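Side-chain contacts in putative dioxygenase (1H-3-hydroxy-4-oxoquinaldine 2,4-dioxygenase) (Mycobacteroides abscessus subsp. abscessus, PDB 6RA3), which cleaves the quinolone ring of the Pseudomonas quinolone signal PQS with dioxygen, yielding N-octanoylanthranilate and carbon monoxide: residues Pro23-Leu28 with Pro43-Ala48; Cys55-Gly60 with Ala75-Gly80; Ile105-Gly110 with Met198-Ala203; Ala133-Ile138 with Val186-Tyr191. All coordinates share one frame; numbering follows the deposited sequence.

Interaction 1: Pro23-Leu28 with Pro43-Ala48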
loop_
_atom_site.group_PDB
_atom_site.type_symbol
_atom_site.label_atom_id
_atom_site.label_comp_id
_atom_site.label_asym_id
_atom_site.label_seq_id
_atom_site.Cartn_x
_atom_site.Cartn_y
_atom_site.Cartn_z
ATOM N N PRO A 23 -20.733 14.688 -12.879
ATOM C CA PRO A 23 -19.778 13.794 -13.541
ATOM C C PRO A 23 -18.554 13.529 -12.688
ATOM O O PRO A 23 -18.065 14.405 -11.968
ATOM C CB PRO A 23 -19.397 14.549 -14.823
ATOM C CG PRO A 23 -20.506 15.505 -15.048
ATOM C CD PRO A 23 -20.953 15.914 -13.664
ATOM N N VAL A 24 -18.047 12.309 -12.830
ATOM C CA VAL A 24 -16.871 11.832 -12.116
ATOM C C VAL A 24 -15.627 12.193 -12.923
ATOM O O VAL A 24 -15.585 11.990 -14.144
ATOM C CB VAL A 24 -16.989 10.312 -11.901
ATOM C CG1 VAL A 24 -15.741 9.705 -11.212
ATOM C CG2 VAL A 24 -18.266 10.001 -11.139
ATOM N N PHE A 25 -14.609 12.731 -12.258
ATOM C CA PHE A 25 -13.295 12.814 -12.888
ATOM C C PHE A 25 -12.618 11.436 -12.917
ATOM O O PHE A 25 -12.508 10.765 -11.887
ATOM C CB PHE A 25 -12.414 13.803 -12.154
ATOM C CG PHE A 25 -12.811 15.235 -12.354
ATOM C CD1 PHE A 25 -13.052 15.732 -13.628
ATOM C CD2 PHE A 25 -12.942 16.088 -11.268
ATOM C CE1 PHE A 25 -13.403 17.055 -13.818
ATOM C CE2 PHE A 25 -13.297 17.412 -11.452
ATOM C CZ PHE A 25 -13.530 17.896 -12.728
ATOM N N VAL A 26 -12.151 11.014 -14.098
ATOM C CA VAL A 26 -11.415 9.756 -14.250
ATOM C C VAL A 26 -10.041 10.097 -14.802
ATOM O O VAL A 26 -9.915 10.595 -15.932
ATOM C CB VAL A 26 -12.145 8.741 -15.140
ATOM C CG1 VAL A 26 -11.308 7.468 -15.283
ATOM C CG2 VAL A 26 -13.498 8.400 -14.579
ATOM N N THR A 27 -9.018 9.903 -13.977
ATOM C CA THR A 27 -7.663 10.193 -14.366
ATOM C C THR A 27 -7.065 8.966 -15.043
ATOM O O THR A 27 -7.308 7.820 -14.639
ATOM C CB THR A 27 -6.793 10.622 -13.188
ATOM O OG1 THR A 27 -6.388 9.489 -12.405
ATOM C CG2 THR A 27 -7.526 11.631 -12.322
ATOM N N LEU A 28 -6.327 9.229 -16.111
ATOM C CA LEU A 28 -5.721 8.204 -16.951
ATOM C C LEU A 28 -4.317 8.690 -17.221
ATOM O O LEU A 28 -4.137 9.817 -17.694
ATOM C CB LEU A 28 -6.492 8.005 -18.253
ATOM C CG LEU A 28 -7.943 7.570 -18.103
ATOM C CD1 LEU A 28 -8.676 7.734 -19.421
ATOM C CD2 LEU A 28 -8.066 6.142 -17.597
ATOM N N PRO A 43 -5.907 16.493 -4.669
ATOM C CA PRO A 43 -6.643 17.249 -3.639
ATOM C C PRO A 43 -7.671 18.202 -4.229
ATOM O O PRO A 43 -8.760 18.366 -3.668
ATOM C CB PRO A 43 -5.537 18.000 -2.895
ATOM C CG PRO A 43 -4.245 17.412 -3.355
ATOM C CD PRO A 43 -4.465 16.784 -4.656
ATOM N N TYR A 44 -7.351 18.812 -5.379
ATOM C CA TYR A 44 -8.244 19.750 -6.045
ATOM C C TYR A 44 -9.368 19.021 -6.766
ATOM O O TYR A 44 -10.518 19.453 -6.721
ATOM C CB TYR A 44 -7.451 20.626 -7.028
ATOM C CG TYR A 44 -6.274 21.337 -6.410
ATOM C CD1 TYR A 44 -6.432 22.539 -5.738
ATOM C CD2 TYR A 44 -4.995 20.816 -6.506
ATOM C CE1 TYR A 44 -5.346 23.194 -5.171
ATOM C CE2 TYR A 44 -3.909 21.461 -5.942
ATOM C CZ TYR A 44 -4.089 22.657 -5.285
ATOM O OH TYR A 44 -3.008 23.300 -4.722
ATOM N N LEU A 45 -9.071 17.890 -7.406
ATOM C CA LEU A 45 -10.117 17.158 -8.121
ATOM C C LEU A 45 -11.149 16.592 -7.153
ATOM O O LEU A 45 -12.367 16.663 -7.401
ATOM C CB LEU A 45 -9.502 16.026 -8.959
ATOM C CG LEU A 45 -8.587 16.425 -10.129
ATOM C CD1 LEU A 45 -8.064 15.179 -10.864
ATOM C CD2 LEU A 45 -9.327 17.372 -11.097
ATOM N N ARG A 46 -10.680 15.985 -6.061
ATOM C CA ARG A 46 -11.601 15.262 -5.182
ATOM C C ARG A 46 -12.477 16.228 -4.384
ATOM O O ARG A 46 -13.575 15.854 -3.952
ATOM C CB ARG A 46 -10.818 14.312 -4.246
ATOM C CG ARG A 46 -9.904 15.000 -3.255
ATOM C CD ARG A 46 -9.316 14.065 -2.202
ATOM N NE ARG A 46 -8.770 14.793 -1.043
ATOM C CZ ARG A 46 -8.134 14.219 -0.014
ATOM N NH1 ARG A 46 -7.959 12.902 0.007
ATOM N NH2 ARG A 46 -7.659 14.942 1.007
ATOM N N ALA A 47 -12.015 17.467 -4.189
ATOM C CA ALA A 47 -12.870 18.484 -3.590
ATOM C C ALA A 47 -14.010 18.854 -4.519
ATOM O O ALA A 47 -15.081 19.248 -4.052
ATOM C CB ALA A 47 -12.052 19.719 -3.238
ATOM N N ALA A 48 -13.816 18.699 -5.830
ATOM C CA ALA A 48 -14.814 19.137 -6.794
ATOM C C ALA A 48 -15.804 18.039 -7.156
ATOM O O ALA A 48 -17.004 18.301 -7.276
ATOM C CB ALA A 48 -14.107 19.664 -8.053
#
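Phe-25 of strand 24-28 faces Leu-45 of helix 43-48 with their CA atoms 7.2 Å apart, the two axes running nearly antiparallel at 153° and coming within 8.9 Å of each other. Leu-45 reaches from the helix toward the strand and divides its two methyl groups between alternate residues of the strand. Its CD2 lies over one face of the Phe-25 ring, 4.2 Å from the centroid and displaced toward the rim on the CD2 and CE2 side, a CH-pi contact. Its CD1 turns instead to Thr-27 and meets the methyl CG2 at 3.9 Å. With chi1 at -72°, Phe-25 swings CG opposite its own carbonyl carbon, and the ring comes to lie between strand and helix. Strand 24-28, helix 42-48 and strand 51-54 form a beta-alpha-beta unit of the alpha/beta hydrolase fold, and this contact packs the helix of that unit on its first strand. One turn after Leu-45, Ala-48 CB approaches the ring near its plane, 4.2 Å from Phe-25 CE2. Leu-45 also touches Thr-51 and Ile-93 on the flanking strands, while Leu-264 of helix 253-266 packs against Phe-25 and Ile-261 of that helix against Ala-48.

Interaction 2: Cys55-Gly60 with Ala75-Gly80; sequences CWRGHG and AADTIG
Arg-57 and Asp-77 bring their CA atoms to 7.7 Å where the irregular segment 55-60, which makes a type II beta turn from Trp-56 to His-59, passes helix 75-80. The arginine grips the carboxylate side-on through two bonds: Arg-57 NE donates to Asp-77 OD1 at 2.7 Å, and NH2 donates to Asp-77 OD2 at 2.6 Å. Each oxygen uses its syn lone pair, and the guanidinium and carboxylate planes are only 9° apart, a flat two-pronged salt bridge that fixes the rotation of both groups. A bend at chi3 (56°) in the arginine chain turns the NE edge to the acid. A water accepts from the Arg-57 backbone N-H, and OD2 has a further donor in Asn-8 ND2. Beside this pair, Thr-78 OG1 lies obliquely 3.7 Å from Trp-56 CZ3; the hydroxyl bonds to Met-74 O and accepts a hydrogen bond from another water, which also donates to Cys-55 O. Trp-56 NE1 is held by Ser-29 O. The loop, following strand 51-54 of the alpha/beta hydrolase sheet, is thus tied to helix 71-84, with strand 10-17 touching the salt bridge through Val-10 and helix 99-109 meeting Trp-56 through Ala-101.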
loop_
_atom_site.group_PDB
_atom_site.type_symbol
_atom_site.label_atom_id
_atom_site.label_comp_id
_atom_site.label_asym_id
_atom_site.label_seq_id
_atom_site.Cartn_x
_atom_site.Cartn_y
_atom_site.Cartn_z
ATOM N N CYS A 55 -5.324 2.975 -13.193
ATOM C CA CYS A 55 -4.062 2.456 -13.699
ATOM C C CYS A 55 -4.350 1.570 -14.903
ATOM O O CYS A 55 -5.377 0.899 -14.951
ATOM C CB CYS A 55 -3.336 1.634 -12.626
ATOM S SG CYS A 55 -2.656 2.532 -11.229
ATOM N N TRP A 56 -3.450 1.594 -15.893
ATOM C CA TRP A 56 -3.524 0.628 -16.985
ATOM C C TRP A 56 -3.188 -0.781 -16.487
ATOM O O TRP A 56 -2.502 -0.965 -15.477
ATOM C CB TRP A 56 -2.546 1.009 -18.103
ATOM C CG TRP A 56 -2.654 2.414 -18.561
ATOM C CD1 TRP A 56 -1.668 3.364 -18.547
ATOM C CD2 TRP A 56 -3.819 3.044 -19.102
ATOM N NE1 TRP A 56 -2.152 4.543 -19.055
ATOM C CE2 TRP A 56 -3.472 4.372 -19.396
ATOM C CE3 TRP A 56 -5.124 2.606 -19.371
ATOM C CZ2 TRP A 56 -4.387 5.276 -19.944
ATOM C CZ3 TRP A 56 -6.028 3.508 -19.901
ATOM C CH2 TRP A 56 -5.647 4.818 -20.205
ATOM N N ARG A 57 -3.702 -1.776 -17.198
ATOM C CA ARG A 57 -3.280 -3.153 -16.979
ATOM C C ARG A 57 -1.760 -3.239 -17.038
ATOM O O ARG A 57 -1.105 -2.493 -17.763
ATOM C CB ARG A 57 -3.959 -4.098 -17.992
ATOM C CG ARG A 57 -3.429 -4.074 -19.426
ATOM C CD ARG A 57 -4.036 -5.189 -20.258
ATOM N NE ARG A 57 -5.491 -5.199 -20.297
ATOM C CZ ARG A 57 -6.198 -6.112 -20.944
ATOM N NH1 ARG A 57 -5.584 -7.099 -21.589
ATOM N NH2 ARG A 57 -7.519 -6.055 -20.949
ATOM N N GLY A 58 -1.189 -4.077 -16.171
ATOM C CA GLY A 58 0.252 -4.184 -16.075
ATOM C C GLY A 58 0.961 -3.021 -15.410
ATOM O O GLY A 58 2.193 -3.054 -15.294
ATOM N N HIS A 59 0.233 -1.988 -14.973
ATOM C CA HIS A 59 0.830 -0.812 -14.355
ATOM C C HIS A 59 0.558 -0.712 -12.859
ATOM O O HIS A 59 1.082 0.206 -12.207
ATOM C CB HIS A 59 0.303 0.478 -15.026
ATOM C CG HIS A 59 0.844 0.715 -16.400
ATOM N ND1 HIS A 59 0.532 -0.092 -17.472
ATOM C CD2 HIS A 59 1.705 1.644 -16.865
ATOM C CE1 HIS A 59 1.151 0.356 -18.551
ATOM N NE2 HIS A 59 1.868 1.407 -18.208
ATOM N N GLY A 60 -0.257 -1.598 -12.313
ATOM C CA GLY A 60 -0.575 -1.577 -10.899
ATOM C C GLY A 60 0.581 -2.081 -10.054
ATOM O O GLY A 60 1.712 -2.211 -10.536
ATOM N N ALA A 75 -9.120 1.064 -23.043
ATOM C CA ALA A 75 -10.481 1.578 -23.030
ATOM C C ALA A 75 -11.492 0.551 -22.543
ATOM O O ALA A 75 -12.428 0.893 -21.807
ATOM C CB ALA A 75 -10.859 2.039 -24.436
ATOM N N ALA A 76 -11.342 -0.706 -22.951
ATOM C CA ALA A 76 -12.262 -1.726 -22.486
ATOM C C ALA A 76 -12.115 -1.926 -20.984
ATOM O O ALA A 76 -13.105 -2.193 -20.305
ATOM C CB ALA A 76 -12.024 -3.049 -23.223
ATOM N N ASP A 77 -10.878 -1.817 -20.463
ATOM C CA ASP A 77 -10.625 -2.026 -19.031
ATOM C C ASP A 77 -11.177 -0.868 -18.202
ATOM O O ASP A 77 -11.782 -1.079 -17.143
ATOM C CB ASP A 77 -9.124 -2.129 -18.711
ATOM C CG ASP A 77 -8.425 -3.335 -19.328
ATOM O OD1 ASP A 77 -7.173 -3.294 -19.335
ATOM O OD2 ASP A 77 -9.090 -4.289 -19.771
ATOM N N THR A 78 -10.894 0.367 -18.635
ATOM C CA THR A 78 -11.321 1.546 -17.900
ATOM C C THR A 78 -12.832 1.621 -17.863
ATOM O O THR A 78 -13.419 1.899 -16.812
ATOM C CB THR A 78 -10.726 2.797 -18.541
ATOM O OG1 THR A 78 -9.299 2.753 -18.454
ATOM C CG2 THR A 78 -11.241 4.093 -17.855
ATOM N N ILE A 79 -13.479 1.335 -18.996
ATOM C CA ILE A 79 -14.936 1.317 -19.042
ATOM C C ILE A 79 -15.488 0.207 -18.164
ATOM O O ILE A 79 -16.516 0.379 -17.494
ATOM C CB ILE A 79 -15.427 1.172 -20.497
ATOM C CG1 ILE A 79 -15.039 2.405 -21.317
ATOM C CG2 ILE A 79 -16.942 0.928 -20.520
ATOM C CD1 ILE A 79 -15.341 2.290 -22.799
ATOM N N GLY A 80 -14.860 -0.965 -18.188
ATOM C CA GLY A 80 -15.370 -2.059 -17.379
ATOM C C GLY A 80 -15.273 -1.746 -15.897
ATOM O O GLY A 80 -16.158 -2.110 -15.113
HETATM O O HOH W 1 -7.383 0.515 -17.238
HETATM O O HOH W 2 -6.024 -1.167 -19.015
#

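Interaction 3: Ile105-Gly110 with Met198-Ala203; sequences IADRLG and MRRMEA
Arg-200 on helix 198-202 stretches across to Asp-107 on helix 105-109 in a salt bridge, although the nearest CA atoms of the two segments, those of Asp-107 and Ala-203, just past the end of helix 198-202, are still 9.0 Å apart. From CB the arginine chain starts with CG opposite the backbone N (chi1 -158°), bends at chi2 and then runs extended through CD to NE. This aliphatic length carries the charged end over the gap, and the side chain also touches Trp-100 and Leu-103 of helix 99-109. Arg-200 CZ remains 3.9 Å from Asp-107 OD2. NH2 is the branch that arrives, donating to Asp-107 OD2 at 3.2 Å with a bent N-H...O angle of 141°. It meets OD2 on the anti side, tilted out of the carboxylate plane; only NH2 bonds the acid directly, a single-pronged grip with the two planes 81° apart. The strongest partner of NH2 is Glu-104, one helical turn before Asp-107, and the guanidinium probably balances both acids. NH1 takes a different route: it donates to an unusually close water, which in turn donates to Asp-107 OD2 and to Ala-203 O. Trp-194 adds a cation-pi contact to Arg-200. The bridge joins helix 99-109 of the alpha/beta hydrolase fold to the short helix 197-202 just before strand 209-214; helix 71-84 packs against Ile-105, and helix 221-232 against Met-198.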
loop_
_atom_site.group_PDB
_atom_site.type_symbol
_atom_site.label_atom_id
_atom_site.label_comp_id
_atom_site.label_asym_id
_atom_site.label_seq_id
_atom_site.Cartn_x
_atom_site.Cartn_y
_atom_site.Cartn_z
ATOM N N ILE A 105 -12.547 5.755 -25.470
ATOM C CA ILE A 105 -13.624 5.628 -24.481
ATOM C C ILE A 105 -14.757 6.598 -24.813
ATOM O O ILE A 105 -15.945 6.246 -24.734
ATOM C CB ILE A 105 -13.094 5.862 -23.051
ATOM C CG1 ILE A 105 -12.085 4.771 -22.639
ATOM C CG2 ILE A 105 -14.265 5.939 -22.048
ATOM C CD1 ILE A 105 -11.159 5.168 -21.452
ATOM N N ALA A 106 -14.415 7.841 -25.161
ATOM C CA ALA A 106 -15.465 8.801 -25.514
ATOM C C ALA A 106 -16.282 8.303 -26.695
ATOM O O ALA A 106 -17.509 8.446 -26.714
ATOM C CB ALA A 106 -14.867 10.161 -25.831
ATOM N N ASP A 107 -15.621 7.682 -27.678
ATOM C CA ASP A 107 -16.324 7.226 -28.873
ATOM C C ASP A 107 -17.233 6.047 -28.563
ATOM O O ASP A 107 -18.313 5.911 -29.153
ATOM C CB ASP A 107 -15.316 6.841 -29.951
ATOM C CG ASP A 107 -15.969 6.585 -31.297
ATOM O OD1 ASP A 107 -17.094 7.086 -31.521
ATOM O OD2 ASP A 107 -15.353 5.867 -32.121
ATOM N N ARG A 108 -16.817 5.177 -27.641
ATOM C CA ARG A 108 -17.610 3.981 -27.392
ATOM C C ARG A 108 -18.890 4.281 -26.629
ATOM O O ARG A 108 -19.894 3.584 -26.812
ATOM C CB ARG A 108 -16.770 2.959 -26.633
ATOM C CG ARG A 108 -15.615 2.407 -27.441
ATOM C CD ARG A 108 -14.891 1.317 -26.690
ATOM N NE ARG A 108 -13.804 0.784 -27.507
ATOM C CZ ARG A 108 -13.199 -0.371 -27.280
ATOM N NH1 ARG A 108 -13.573 -1.108 -26.251
ATOM N NH2 ARG A 108 -12.221 -0.775 -28.078
ATOM N N LEU A 109 -18.872 5.272 -25.747
ATOM C CA LEU A 109 -19.959 5.445 -24.786
ATOM C C LEU A 109 -20.913 6.580 -25.133
ATOM O O LEU A 109 -22.050 6.588 -24.639
ATOM C CB LEU A 109 -19.387 5.702 -23.390
ATOM C CG LEU A 109 -18.560 4.565 -22.806
ATOM C CD1 LEU A 109 -17.899 5.024 -21.517
ATOM C CD2 LEU A 109 -19.404 3.331 -22.600
ATOM N N GLY A 110 -20.465 7.537 -25.936
ATOM C CA GLY A 110 -21.293 8.641 -26.359
ATOM C C GLY A 110 -21.122 9.833 -25.444
ATOM O O GLY A 110 -20.511 9.760 -24.371
ATOM N N MET A 198 -5.949 14.713 -33.856
ATOM C CA MET A 198 -7.009 15.585 -34.362
ATOM C C MET A 198 -7.855 14.871 -35.404
ATOM O O MET A 198 -9.091 14.983 -35.398
ATOM C CB MET A 198 -6.406 16.855 -34.934
ATOM C CG MET A 198 -5.842 17.771 -33.855
ATOM S SD MET A 198 -5.124 19.282 -34.505
ATOM C CE MET A 198 -5.118 20.407 -33.091
ATOM N N ARG A 199 -7.215 14.112 -36.297
ATOM C CA ARG A 199 -7.978 13.310 -37.242
ATOM C C ARG A 199 -8.776 12.237 -36.516
ATOM O O ARG A 199 -9.934 11.960 -36.870
ATOM C CB ARG A 199 -7.041 12.708 -38.296
ATOM C CG ARG A 199 -6.568 13.745 -39.325
ATOM C CD ARG A 199 -5.564 13.181 -40.327
ATOM N NE ARG A 199 -6.143 12.159 -41.204
ATOM C CZ ARG A 199 -6.978 12.408 -42.215
ATOM N NH1 ARG A 199 -7.357 13.653 -42.483
ATOM N NH2 ARG A 199 -7.447 11.408 -42.955
ATOM N N ARG A 200 -8.194 11.634 -35.473
ATOM C CA ARG A 200 -8.982 10.710 -34.663
ATOM C C ARG A 200 -10.217 11.421 -34.102
ATOM O O ARG A 200 -11.333 10.883 -34.157
ATOM C CB ARG A 200 -8.124 10.099 -33.543
ATOM C CG ARG A 200 -8.683 8.765 -32.989
ATOM C CD ARG A 200 -9.862 8.942 -32.005
ATOM N NE ARG A 200 -10.539 7.671 -31.715
ATOM C CZ ARG A 200 -11.672 7.263 -32.282
ATOM N NH1 ARG A 200 -12.299 8.033 -33.164
ATOM N NH2 ARG A 200 -12.183 6.077 -31.965
ATOM N N MET A 201 -10.045 12.653 -33.604
ATOM C CA MET A 201 -11.178 13.400 -33.031
ATOM C C MET A 201 -12.268 13.690 -34.064
ATOM O O MET A 201 -13.468 13.604 -33.751
ATOM C CB MET A 201 -10.697 14.710 -32.421
ATOM C CG MET A 201 -9.800 14.522 -31.221
ATOM S SD MET A 201 -9.462 16.050 -30.392
ATOM C CE MET A 201 -7.722 16.367 -30.531
ATOM N N GLU A 202 -11.874 14.072 -35.291
ATOM C CA GLU A 202 -12.861 14.357 -36.328
ATOM C C GLU A 202 -13.618 13.106 -36.746
ATOM O O GLU A 202 -14.728 13.212 -37.288
ATOM C CB GLU A 202 -12.195 15.002 -37.546
ATOM C CG GLU A 202 -11.406 16.284 -37.240
ATOM C CD GLU A 202 -10.835 16.948 -38.501
ATOM O OE1 GLU A 202 -11.620 17.549 -39.264
ATOM O OE2 GLU A 202 -9.604 16.872 -38.728
ATOM N N ALA A 203 -13.060 11.924 -36.491
ATOM C CA ALA A 203 -13.764 10.684 -36.777
ATOM C C ALA A 203 -14.780 10.304 -35.700
ATOM O O ALA A 203 -15.455 9.276 -35.846
ATOM C CB ALA A 203 -12.750 9.559 -36.958
HETATM O O HOH W 3 -14.395 7.160 -34.236
#

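Interaction 4: Ala133-Ile138 with Val186-Tyr191; sequences AALHGI and VIDEAY
Leu-135 packs on Ile-187 and Asp-188 where two helices of this alpha/beta hydrolase-fold enzyme, 133-137 and 186-191, cross at -146°, their axes 9.7 Å apart at the closest. Both segments belong to the helical region between strands 116-120 and 209-214 of the central sheet. Leu-135 sets its CG opposite the carbonyl carbon, with one branch continuing the chain in extended form, and it drives its forked end at the facing helix. Leu-135 CD1 lies 3.6 Å from Asp-188 CB and 3.7 Å from Ile-187 CG2, while CD2 rests 3.8 Å from Ile-187 CB; the Leu-135 and Ile-187 side chains cross at about a right angle. Ile-187 presents its CG2 branch to this leucine, and its side chain also touches His-97, a residue probably involved in substrate binding, as well as Phe-131 of helix 129-137. This is consistent with a second-shell place for Leu-135 beside the probable substrate site. Asp-188 adopts a different first torsion from Leu-135: CG stands opposite the backbone N (chi1 -171°), which turns the carboxylate toward His-136 on the more exposed flank. There the ring and carboxylate planes are perpendicular, and Arg-192 makes a long, weak ion pair with Asp-188 OD2. His-136 NE2 donates to Asp-188 OD2 at 3.1 Å, reaching the oxygen from above the carboxylate plane, 57° out of it.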
loop_
_atom_site.group_PDB
_atom_site.type_symbol
_atom_site.label_atom_id
_atom_site.label_comp_id
_atom_site.label_asym_id
_atom_site.label_seq_id
_atom_site.Cartn_x
_atom_site.Cartn_y
_atom_site.Cartn_z
ATOM N N ALA A 133 11.352 7.663 -34.614
ATOM C CA ALA A 133 12.688 7.096 -34.437
ATOM C C ALA A 133 12.899 6.585 -33.013
ATOM O O ALA A 133 13.496 5.524 -32.816
ATOM C CB ALA A 133 13.749 8.149 -34.777
ATOM N N ALA A 134 12.436 7.340 -32.008
ATOM C CA ALA A 134 12.575 6.901 -30.618
ATOM C C ALA A 134 11.582 5.800 -30.268
ATOM O O ALA A 134 11.911 4.914 -29.478
ATOM C CB ALA A 134 12.407 8.075 -29.656
ATOM N N LEU A 135 10.370 5.844 -30.837
ATOM C CA LEU A 135 9.394 4.782 -30.631
ATOM C C LEU A 135 9.940 3.423 -31.058
ATOM O O LEU A 135 9.476 2.380 -30.572
ATOM C CB LEU A 135 8.111 5.086 -31.406
ATOM C CG LEU A 135 7.199 6.243 -30.974
ATOM C CD1 LEU A 135 5.972 6.352 -31.884
ATOM C CD2 LEU A 135 6.741 6.099 -29.512
ATOM N N HIS A 136 10.888 3.409 -31.998
ATOM C CA HIS A 136 11.548 2.185 -32.424
ATOM C C HIS A 136 12.748 1.870 -31.547
ATOM O O HIS A 136 13.010 0.702 -31.243
ATOM C CB HIS A 136 11.969 2.312 -33.895
ATOM C CG HIS A 136 10.813 2.391 -34.846
ATOM N ND1 HIS A 136 10.914 2.951 -36.103
ATOM C CD2 HIS A 136 9.528 1.985 -34.719
ATOM C CE1 HIS A 136 9.740 2.881 -36.710
ATOM N NE2 HIS A 136 8.883 2.299 -35.891
ATOM N N GLY A 137 13.469 2.899 -31.104
ATOM C CA GLY A 137 14.611 2.672 -30.237
ATOM C C GLY A 137 14.228 1.999 -28.929
ATOM O O GLY A 137 14.983 1.188 -28.395
ATOM N N ILE A 138 13.054 2.333 -28.387
ATOM C CA ILE A 138 12.620 1.680 -27.150
ATOM C C ILE A 138 12.063 0.286 -27.387
ATOM O O ILE A 138 11.830 -0.446 -26.412
ATOM C CB ILE A 138 11.589 2.524 -26.377
ATOM C CG1 ILE A 138 10.319 2.724 -27.200
ATOM C CG2 ILE A 138 12.243 3.830 -25.918
ATOM C CD1 ILE A 138 9.384 3.809 -26.653
ATOM N N VAL A 186 2.479 0.715 -29.601
ATOM C CA VAL A 186 1.096 1.167 -29.555
ATOM C C VAL A 186 1.002 2.609 -30.038
ATOM O O VAL A 186 0.125 2.951 -30.836
ATOM C CB VAL A 186 0.515 0.991 -28.135
ATOM C CG1 VAL A 186 -0.839 1.662 -28.019
ATOM C CG2 VAL A 186 0.362 -0.500 -27.807
ATOM N N ILE A 187 1.900 3.470 -29.550
ATOM C CA ILE A 187 1.953 4.856 -30.009
ATOM C C ILE A 187 2.277 4.908 -31.505
ATOM O O ILE A 187 1.542 5.508 -32.303
ATOM C CB ILE A 187 2.979 5.646 -29.180
ATOM C CG1 ILE A 187 2.611 5.617 -27.676
ATOM C CG2 ILE A 187 3.055 7.078 -29.655
ATOM C CD1 ILE A 187 3.680 6.225 -26.769
ATOM N N ASP A 188 3.375 4.265 -31.912
ATOM C CA ASP A 188 3.730 4.249 -33.331
ATOM C C ASP A 188 2.529 3.846 -34.174
ATOM O O ASP A 188 2.195 4.509 -35.161
ATOM C CB ASP A 188 4.919 3.316 -33.555
ATOM C CG ASP A 188 5.494 3.391 -34.961
ATOM O OD1 ASP A 188 5.656 4.504 -35.502
ATOM O OD2 ASP A 188 5.849 2.323 -35.501
ATOM N N GLU A 189 1.802 2.815 -33.746
ATOM C CA GLU A 189 0.674 2.332 -34.534
ATOM C C GLU A 189 -0.480 3.334 -34.535
ATOM O O GLU A 189 -1.201 3.456 -35.536
ATOM C CB GLU A 189 0.193 0.984 -34.010
ATOM C CG GLU A 189 -1.014 0.388 -34.751
ATOM C CD GLU A 189 -1.732 -0.677 -33.937
ATOM O OE1 GLU A 189 -1.170 -1.123 -32.905
ATOM O OE2 GLU A 189 -2.853 -1.076 -34.326
ATOM N N ALA A 190 -0.701 4.025 -33.413
ATOM C CA ALA A 190 -1.809 4.971 -33.336
ATOM C C ALA A 190 -1.630 6.096 -34.361
ATOM O O ALA A 190 -2.575 6.468 -35.065
ATOM C CB ALA A 190 -1.914 5.524 -31.913
ATOM N N TYR A 191 -0.412 6.619 -34.488
ATOM C CA TYR A 191 -0.173 7.674 -35.473
ATOM C C TYR A 191 -0.199 7.149 -36.905
ATOM O O TYR A 191 -0.549 7.902 -37.826
ATOM C CB TYR A 191 1.151 8.367 -35.202
ATOM C CG TYR A 191 1.085 9.332 -34.051
ATOM C CD1 TYR A 191 1.418 8.923 -32.765
ATOM C CD2 TYR A 191 0.689 10.652 -34.243
ATOM C CE1 TYR A 191 1.363 9.806 -31.690
ATOM C CE2 TYR A 191 0.630 11.547 -33.176
ATOM C CZ TYR A 191 0.970 11.109 -31.896
ATOM O OH TYR A 191 0.928 11.961 -30.818
#

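In the fold
Interactions 1, 2 and 3 form a continuous run of packing. Leu-28 of interaction 1 meets interaction 2 through CD2, 3.8 Å from Trp-56 CH2, and interaction 3 through CD1, 4.1 Å from Ile-105 CD1. Ile-105 in turn lies against helix 75-80, its CG1 being 3.5 Å from Ala-75 CB. Interaction 4 stands apart, its nearest atoms about 7 Å from interaction 3 and about 9 Å from interaction 2. It is nonetheless close to the active site: the Ile-187 side chain is about 4 Å from that of His-97 and about 8 Å from that of His-246, the probable proton donor and acceptor, whereas the Trp-56 side chain is about 8 Å and about 12 Å from those two side chains.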